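Local coordinates for beta-porphyranase B (Bacteroides plebeius, PDB 4AWD), which cleaves the sulfated red-algal polysaccharide porphyran at the β-1,4 linkages between D-galactose and L-galactose-6-sulfate, releasing mostly disaccharides, at residues T219-K224 against T269-T274; T252-Y257 against M262-P267. All coordinates share one frame; numbering follows the deposited sequence.

Contact 1 (T219-K224 against T269-T274); sequences TDNTAK and TKYTDT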
ATOM      1  N   THR A 219     -14.343   8.656 -10.245  1.00 27.74           N
ATOM      2  CA  THR A 219     -14.096   9.657  -9.208  1.00 25.82           C
ATOM      3  C   THR A 219     -13.389   9.049  -8.004  1.00 25.02           C
ATOM      4  O   THR A 219     -13.766   7.981  -7.519  1.00 24.51           O
ATOM      5  CB  THR A 219     -15.383  10.437  -8.757  1.00 26.08           C
ATOM      6  OG1 THR A 219     -16.321   9.550  -8.125  1.00 24.52           O
ATOM      7  CG2 THR A 219     -16.045  11.166  -9.945  1.00 24.91           C
ATOM      8  N   ASP A 220     -12.353   9.742  -7.544  1.00 23.97           N
ATOM      9  CA  ASP A 220     -11.588   9.334  -6.378  1.00 22.82           C
ATOM     10  C   ASP A 220     -12.156  10.060  -5.176  1.00 22.16           C
ATOM     11  O   ASP A 220     -11.915  11.255  -5.014  1.00 22.05           O
ATOM     12  CB  ASP A 220     -10.117   9.717  -6.567  1.00 22.75           C
ATOM     13  CG  ASP A 220      -9.220   9.217  -5.443  1.00 22.42           C
ATOM     14  OD1 ASP A 220      -9.723   8.642  -4.453  1.00 20.94           O
ATOM     15  OD2 ASP A 220      -7.991   9.393  -5.557  1.00 22.86           O
ATOM     16  N   ASN A 221     -12.899   9.349  -4.328  1.00 21.16           N
ATOM     17  CA  ASN A 221     -13.556  10.000  -3.187  1.00 20.35           C
ATOM     18  C   ASN A 221     -12.839   9.799  -1.852  1.00 20.11           C
ATOM     19  O   ASN A 221     -12.755   8.692  -1.308  1.00 19.69           O
ATOM     20  CB  ASN A 221     -15.038   9.645  -3.116  1.00 20.02           C
ATOM     21  CG  ASN A 221     -15.722   9.819  -4.453  1.00 19.94           C
ATOM     22  OD1 ASN A 221     -15.800   8.868  -5.262  1.00 19.38           O
ATOM     23  ND2 ASN A 221     -16.168  11.044  -4.729  1.00 16.17           N
ATOM     24  N   THR A 222     -12.359  10.922  -1.338  1.00 19.74           N
ATOM     25  CA  THR A 222     -11.408  10.986  -0.252  1.00 19.28           C
ATOM     26  C   THR A 222     -12.075  11.598   0.992  1.00 19.13           C
ATOM     27  O   THR A 222     -13.141  12.206   0.892  1.00 19.08           O
ATOM     28  CB  THR A 222     -10.148  11.741  -0.789  1.00 19.56           C
ATOM     29  OG1 THR A 222      -9.221  10.776  -1.324  1.00 19.08           O
ATOM     30  CG2 THR A 222      -9.459  12.607   0.249  1.00 20.11           C
ATOM     31  N   ALA A 223     -11.483  11.385   2.162  1.00 18.78           N
ATOM     32  CA  ALA A 223     -11.980  11.975   3.404  1.00 18.43           C
ATOM     33  C   ALA A 223     -10.855  12.632   4.214  1.00 18.34           C
ATOM     34  O   ALA A 223      -9.698  12.189   4.190  1.00 18.29           O
ATOM     35  CB  ALA A 223     -12.694  10.943   4.228  1.00 18.00           C
ATOM     36  N   LYS A 224     -11.207  13.701   4.915  1.00 17.94           N
ATOM     37  CA  LYS A 224     -10.273  14.429   5.742  1.00 18.00           C
ATOM     38  C   LYS A 224      -9.881  13.599   6.973  1.00 18.10           C
ATOM     39  O   LYS A 224     -10.623  12.698   7.421  1.00 17.87           O
ATOM     40  CB  LYS A 224     -10.874  15.785   6.165  1.00 18.48           C
ATOM     41  N   THR A 269     -18.909   8.770   3.207  1.00 18.23           N
ATOM     42  CA  THR A 269     -20.201   8.108   3.159  1.00 19.08           C
ATOM     43  C   THR A 269     -21.057   8.658   2.014  1.00 20.03           C
ATOM     44  O   THR A 269     -22.289   8.460   1.989  1.00 19.95           O
ATOM     45  CB  THR A 269     -20.961   8.257   4.478  1.00 19.11           C
ATOM     46  OG1 THR A 269     -21.083   9.656   4.799  1.00 19.40           O
ATOM     47  CG2 THR A 269     -20.242   7.525   5.589  1.00 17.71           C
ATOM     48  N   LYS A 270     -20.398   9.326   1.062  1.00 20.46           N
ATOM     49  CA  LYS A 270     -21.100   9.940  -0.052  1.00 21.36           C
ATOM     50  C   LYS A 270     -22.011   8.939  -0.754  1.00 21.57           C
ATOM     51  O   LYS A 270     -23.186   9.225  -0.993  1.00 22.06           O
ATOM     52  CB  LYS A 270     -20.124  10.562  -1.056  1.00 21.99           C
ATOM     53  CG  LYS A 270     -20.791  11.515  -2.054  1.00 22.35           C
ATOM     54  CD  LYS A 270     -19.756  12.234  -2.914  1.00 24.26           C
ATOM     55  CE  LYS A 270     -20.432  13.019  -4.028  1.00 24.48           C
ATOM     56  NZ  LYS A 270     -19.443  13.685  -4.909  1.00 25.35           N
ATOM     57  N   TYR A 271     -21.481   7.759  -1.053  1.00 21.38           N
ATOM     58  CA  TYR A 271     -22.220   6.798  -1.866  1.00 21.06           C
ATOM     59  C   TYR A 271     -22.814   5.624  -1.099  1.00 21.01           C
ATOM     60  O   TYR A 271     -23.666   4.920  -1.626  1.00 21.50           O
ATOM     61  CB  TYR A 271     -21.366   6.316  -3.037  1.00 21.05           C
ATOM     62  CG  TYR A 271     -20.906   7.426  -3.969  1.00 19.39           C
ATOM     63  CD1 TYR A 271     -21.755   7.945  -4.941  1.00 18.91           C
ATOM     64  CD2 TYR A 271     -19.623   7.955  -3.872  1.00 19.35           C
ATOM     65  CE1 TYR A 271     -21.343   8.970  -5.790  1.00 18.26           C
ATOM     66  CE2 TYR A 271     -19.191   8.971  -4.730  1.00 17.75           C
ATOM     67  CZ  TYR A 271     -20.058   9.469  -5.686  1.00 18.29           C
ATOM     68  OH  TYR A 271     -19.641  10.468  -6.542  1.00 18.89           O
ATOM     69  N   THR A 272     -22.369   5.428   0.141  1.00 21.02           N
ATOM     70  CA  THR A 272     -22.887   4.383   1.032  1.00 20.50           C
ATOM     71  C   THR A 272     -22.552   4.702   2.483  1.00 20.92           C
ATOM     72  O   THR A 272     -21.503   5.275   2.766  1.00 21.00           O
ATOM     73  CB  THR A 272     -22.324   2.983   0.690  1.00 20.64           C
ATOM     74  OG1 THR A 272     -22.560   2.086   1.783  1.00 19.09           O
ATOM     75  CG2 THR A 272     -20.821   3.045   0.390  1.00 19.92           C
ATOM     76  N   ASP A 273     -23.449   4.320   3.391  1.00 21.17           N
ATOM     77  CA  ASP A 273     -23.265   4.512   4.822  1.00 21.62           C
ATOM     78  C   ASP A 273     -22.133   3.652   5.363  1.00 20.92           C
ATOM     79  O   ASP A 273     -21.584   3.944   6.426  1.00 20.67           O
ATOM     80  CB  ASP A 273     -24.564   4.188   5.583  1.00 22.43           C
ATOM     81  CG  ASP A 273     -25.695   5.204   5.304  1.00 25.83           C
ATOM     82  OD1 ASP A 273     -25.422   6.431   5.233  1.00 27.62           O
ATOM     83  OD2 ASP A 273     -26.867   4.769   5.163  1.00 29.69           O
ATOM     84  N   THR A 274     -21.803   2.586   4.630  1.00 20.32           N
ATOM     85  CA  THR A 274     -20.813   1.608   5.059  1.00 19.62           C
ATOM     86  C   THR A 274     -19.728   1.396   3.982  1.00 19.24           C
ATOM     87  O   THR A 274     -19.599   0.287   3.447  1.00 19.11           O
ATOM     88  CB  THR A 274     -21.489   0.259   5.386  1.00 19.96           C
ATOM     89  OG1 THR A 274     -22.246  -0.186   4.251  1.00 19.72           O
ATOM     90  CG2 THR A 274     -22.413   0.378   6.608  1.00 19.32           C
TER
HETATM   91  O   HOH W   1     -17.841  12.098  -6.462  1.00 26.68           O

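Contact 2 (T252-Y257 against M262-P267); sequences TVKFYY and MYTIKP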
ATOM      1  N   THR A 252     -14.282   3.385   9.705  1.00 13.98           N
ATOM      2  CA  THR A 252     -13.208   3.846  10.596  1.00 13.98           C
ATOM      3  C   THR A 252     -11.905   3.087  10.436  1.00 13.72           C
ATOM      4  O   THR A 252     -11.851   1.873  10.598  1.00 14.49           O
ATOM      5  CB  THR A 252     -13.655   3.732  12.061  1.00 13.91           C
ATOM      6  OG1 THR A 252     -15.032   4.111  12.144  1.00 14.21           O
ATOM      7  CG2 THR A 252     -12.807   4.624  12.980  1.00 13.57           C
ATOM      8  N   VAL A 253     -10.851   3.823  10.126  1.00 13.65           N
ATOM      9  CA  VAL A 253      -9.514   3.264  10.016  1.00 13.24           C
ATOM     10  C   VAL A 253      -8.578   4.168  10.808  1.00 13.07           C
ATOM     11  O   VAL A 253      -8.722   5.384  10.768  1.00 12.82           O
ATOM     12  CB  VAL A 253      -9.054   3.169   8.548  1.00 13.59           C
ATOM     13  CG1 VAL A 253      -7.804   2.344   8.472  1.00 14.91           C
ATOM     14  CG2 VAL A 253     -10.132   2.513   7.672  1.00 12.90           C
ATOM     15  N   LYS A 254      -7.653   3.570  11.559  1.00 13.07           N
ATOM     16  CA  LYS A 254      -6.771   4.323  12.467  1.00 12.84           C
ATOM     17  C   LYS A 254      -5.301   3.976  12.222  1.00 12.86           C
ATOM     18  O   LYS A 254      -4.934   2.801  12.188  1.00 13.39           O
ATOM     19  CB  LYS A 254      -7.134   4.043  13.931  1.00 12.14           C
ATOM     20  CG  LYS A 254      -8.594   4.331  14.279  1.00 11.49           C
ATOM     21  CD  LYS A 254      -8.899   4.253  15.796  1.00  8.65           C
ATOM     22  CE  LYS A 254     -10.326   4.744  16.081  1.00  6.47           C
ATOM     23  NZ  LYS A 254     -10.761   4.624  17.532  1.00  4.18           N
ATOM     24  N   PHE A 255      -4.454   4.992  12.098  1.00 12.66           N
ATOM     25  CA  PHE A 255      -3.076   4.769  11.652  1.00 12.51           C
ATOM     26  C   PHE A 255      -2.005   4.905  12.729  1.00 12.78           C
ATOM     27  O   PHE A 255      -2.088   5.767  13.610  1.00 12.93           O
ATOM     28  CB  PHE A 255      -2.764   5.642  10.435  1.00 12.40           C
ATOM     29  CG  PHE A 255      -3.696   5.403   9.292  1.00 10.93           C
ATOM     30  CD1 PHE A 255      -3.462   4.365   8.408  1.00  9.27           C
ATOM     31  CD2 PHE A 255      -4.841   6.191   9.133  1.00  9.78           C
ATOM     32  CE1 PHE A 255      -4.345   4.110   7.354  1.00 11.63           C
ATOM     33  CE2 PHE A 255      -5.724   5.952   8.080  1.00 12.04           C
ATOM     34  CZ  PHE A 255      -5.473   4.907   7.182  1.00 10.83           C
ATOM     35  N   TYR A 256      -1.002   4.034  12.650  1.00 12.68           N
ATOM     36  CA  TYR A 256       0.051   3.954  13.659  1.00 12.57           C
ATOM     37  C   TYR A 256       1.435   4.035  13.034  1.00 12.27           C
ATOM     38  O   TYR A 256       1.731   3.367  12.046  1.00 11.72           O
ATOM     39  CB  TYR A 256      -0.092   2.681  14.493  1.00 12.52           C
ATOM     40  CG  TYR A 256      -1.368   2.653  15.307  1.00 14.01           C
ATOM     41  CD1 TYR A 256      -2.607   2.389  14.703  1.00 12.93           C
ATOM     42  CD2 TYR A 256      -1.344   2.908  16.685  1.00 14.87           C
ATOM     43  CE1 TYR A 256      -3.778   2.383  15.437  1.00 13.07           C
ATOM     44  CE2 TYR A 256      -2.523   2.902  17.436  1.00 15.25           C
ATOM     45  CZ  TYR A 256      -3.731   2.636  16.804  1.00 15.34           C
ATOM     46  OH  TYR A 256      -4.895   2.629  17.536  1.00 15.88           O
ATOM     47  N   TYR A 257       2.261   4.890  13.612  1.00 12.20           N
ATOM     48  CA  TYR A 257       3.641   5.000  13.222  1.00 12.60           C
ATOM     49  C   TYR A 257       4.459   4.587  14.419  1.00 12.74           C
ATOM     50  O   TYR A 257       4.252   5.118  15.492  1.00 13.55           O
ATOM     51  CB  TYR A 257       3.968   6.447  12.841  1.00 12.30           C
ATOM     52  CG  TYR A 257       5.419   6.678  12.508  1.00 11.92           C
ATOM     53  CD1 TYR A 257       6.019   6.005  11.438  1.00 10.54           C
ATOM     54  CD2 TYR A 257       6.195   7.563  13.254  1.00 11.21           C
ATOM     55  CE1 TYR A 257       7.332   6.209  11.118  1.00 11.25           C
ATOM     56  CE2 TYR A 257       7.534   7.774  12.940  1.00 11.52           C
ATOM     57  CZ  TYR A 257       8.095   7.101  11.865  1.00 12.38           C
ATOM     58  OH  TYR A 257       9.416   7.303  11.522  1.00 13.23           O
ATOM     59  N   MET A 262      -1.552   7.876  15.267  1.00 13.16           N
ATOM     60  CA  MET A 262      -1.297   9.107  14.521  1.00 13.08           C
ATOM     61  C   MET A 262      -2.564   9.919  14.235  1.00 13.05           C
ATOM     62  O   MET A 262      -2.623  11.094  14.574  1.00 13.04           O
ATOM     63  CB  MET A 262      -0.519   8.815  13.242  1.00 12.75           C
ATOM     64  CG  MET A 262       0.818   8.138  13.518  1.00 12.64           C
ATOM     65  SD  MET A 262       2.007   9.286  14.243  1.00 12.60           S
ATOM     66  CE  MET A 262       2.620  10.117  12.770  1.00  9.94           C
ATOM     67  N   TYR A 263      -3.572   9.283  13.637  1.00 12.99           N
ATOM     68  CA  TYR A 263      -4.856   9.910  13.348  1.00 13.60           C
ATOM     69  C   TYR A 263      -5.831   8.887  12.766  1.00 14.29           C
ATOM     70  O   TYR A 263      -5.464   7.750  12.462  1.00 14.44           O
ATOM     71  CB  TYR A 263      -4.706  11.109  12.384  1.00 13.28           C
ATOM     72  CG  TYR A 263      -3.988  10.755  11.102  1.00 13.46           C
ATOM     73  CD1 TYR A 263      -4.672  10.149  10.044  1.00 13.54           C
ATOM     74  CD2 TYR A 263      -2.619  11.010  10.947  1.00 12.84           C
ATOM     75  CE1 TYR A 263      -4.016   9.805   8.860  1.00 12.05           C
ATOM     76  CE2 TYR A 263      -1.960  10.670   9.770  1.00 13.43           C
ATOM     77  CZ  TYR A 263      -2.671  10.063   8.733  1.00 12.66           C
ATOM     78  OH  TYR A 263      -2.032   9.718   7.572  1.00 13.45           O
ATOM     79  N   THR A 264      -7.076   9.323  12.608  1.00 15.14           N
ATOM     80  CA  THR A 264      -8.159   8.520  12.068  1.00 15.56           C
ATOM     81  C   THR A 264      -8.595   9.048  10.708  1.00 16.00           C
ATOM     82  O   THR A 264      -8.527  10.260  10.443  1.00 16.05           O
ATOM     83  CB  THR A 264      -9.362   8.590  13.012  1.00 15.43           C
ATOM     84  OG1 THR A 264      -8.980   8.090  14.299  1.00 17.21           O
ATOM     85  CG2 THR A 264     -10.521   7.772  12.495  1.00 15.68           C
ATOM     86  N   ILE A 265      -9.042   8.145   9.841  1.00 16.00           N
ATOM     87  CA  ILE A 265      -9.814   8.574   8.696  1.00 16.26           C
ATOM     88  C   ILE A 265     -11.139   7.836   8.677  1.00 16.65           C
ATOM     89  O   ILE A 265     -11.168   6.605   8.692  1.00 16.81           O
ATOM     90  CB  ILE A 265      -9.067   8.389   7.348  1.00 16.33           C
ATOM     91  CG1 ILE A 265      -7.743   9.165   7.343  1.00 16.30           C
ATOM     92  CG2 ILE A 265      -9.961   8.819   6.190  1.00 15.23           C
ATOM     93  CD1 ILE A 265      -6.916   8.994   6.074  1.00 16.47           C
ATOM     94  N   LYS A 266     -12.233   8.592   8.663  1.00 17.30           N
ATOM     95  CA  LYS A 266     -13.539   8.024   8.378  1.00 18.27           C
ATOM     96  C   LYS A 266     -13.738   8.119   6.870  1.00 18.16           C
ATOM     97  O   LYS A 266     -13.886   9.223   6.349  1.00 18.58           O
ATOM     98  CB  LYS A 266     -14.647   8.790   9.112  1.00 18.84           C
ATOM     99  CG  LYS A 266     -14.372   9.103  10.600  1.00 21.11           C
ATOM    100  CD  LYS A 266     -14.527   7.904  11.521  1.00 23.67           C
ATOM    101  CE  LYS A 266     -15.938   7.805  12.104  1.00 26.71           C
ATOM    102  NZ  LYS A 266     -16.188   6.453  12.746  1.00 26.70           N
ATOM    103  N   PRO A 267     -13.712   6.975   6.151  1.00 18.02           N
ATOM    104  CA  PRO A 267     -13.880   7.059   4.693  1.00 17.59           C
ATOM    105  C   PRO A 267     -15.264   7.602   4.358  1.00 17.42           C
ATOM    106  O   PRO A 267     -16.204   7.448   5.157  1.00 17.21           O
ATOM    107  CB  PRO A 267     -13.730   5.604   4.222  1.00 17.30           C
ATOM    108  CG  PRO A 267     -13.040   4.897   5.324  1.00 17.37           C
ATOM    109  CD  PRO A 267     -13.503   5.582   6.591  1.00 18.17           C
TER

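Contact 1 (T219-K224 against T269-T274)
With CG of both Asn221 and Tyr271 anti to the carbonyl carbon and beside the backbone N (chi1 -49° for Asn221, -59° for Tyr271), the two side chains cross at about a right angle. This is the join between a short strand and a loop at the periphery of the GH16 β-jelly-roll, some 19 Å from the centre of the chain to the centre of the contact. The carboxamide carbon CG of Asn221 lies at the edge of the phenol ring, in its plane, 3.6 Å from Tyr271 CE2. The amide itself is turned steeply to the ring, with 68° between their planes. Asn221 is buried, whereas Tyr271 stays partly exposed and also stacks on Tyr211, whose strand 204-213 carries 219-221 as its antiparallel neighbour. Lys270 runs out extended alongside; its CG sits 4.0 Å above one face of the Tyr271 ring, towards the rim, and the chain passes the Asn221 side chain. The Thr219 hydroxyl is held chiefly by the carbonyl of Tyr211, and its OG1 stands 3.8 Å from Tyr271 OH. Beyond the ring the loop turns: Thr272 OG1 accepts from Thr274 N, an ST turn. From side chain to side chain, Asn221 is about 10 Å from Glu176, the probable nucleophile. A water joins the two sides between Lys270 and Thr219: Lys270 NZ donates to it over 2.7 Å, and it donates a weak bond of 3.4 Å to Thr219 OG1.

Contact 2 (T252-Y257 against M262-P267)
Backbone bonds between Val253 and Ile265 set the pairing of these two antiparallel strands. Val253 N donates to Ile265 O (3.1 Å), approaching from off the carbonyl plane, while the return bond from Ile265 N to Val253 O is shorter and straighter. Lys254 and Thr264 form the adjacent non-hydrogen-bonded pair. Further on, Phe255 N gives a nearly straight bond to Tyr263 O (3.0 Å), and Met262 N reaches Phe255 O; Met262, with a helical psi of -53°, and Tyr263 thus both lie opposite Phe255, consistent with a classic bulge.

Apolar contacts gather on the face carrying Val253, Phe255, Tyr263 and Ile265. The Phe255 ring lies between two neighbours: CD2 comes within 3.7 Å of Tyr263 CE1, and CE2 within 3.8 Å of Ile265 CD1. The two rings are tilted obliquely, their planes 48° apart. Tyr263 OH continues to the carbonyl of Met203. At the hairpin end Met262 CG lies 3.6 Å from Tyr257 CB, and the bends at chi2 and chi3 keep SD and CE close to the same carbon.

Polar side chains meet near the other end. Lys266 curls back beside Thr252, and its NZ donates to Thr252 OG1 over 2.7 Å; the same hydroxyl also bonds Asp249. On the face of Lys254 and Thr264 the lysine chain passes alongside Thr264 OG1, whose hydrogen bond goes to Tyr261 OH. With strand 241-249 paired along the far edge of 252-257, this is a β-hairpin built into the sheets of the GH16 β-jelly-roll.

Overall arrangement
From the N terminus, the chain first passes through 219-224, whose strand 219-221 pairs antiparallel with 204-213, and then through strand 225-226, which pairs antiparallel with 260-265. After strand 241-249 it enters 252-257, turns between 257 and 260 and returns along strand 260-265 into 262-267, so contact 2 closes a tight hairpin. Almost at once the chain reaches 269-274, and contact 1 closes the larger loop of 44 residues in which the hairpin is nested; nothing crosses. The two contacts, with centres about 15 Å apart, touch where Ala223 packs against Lys266 and Pro267. Together they tie the outlying strand 219-221 and the loop before strand 281-285 to the hairpin.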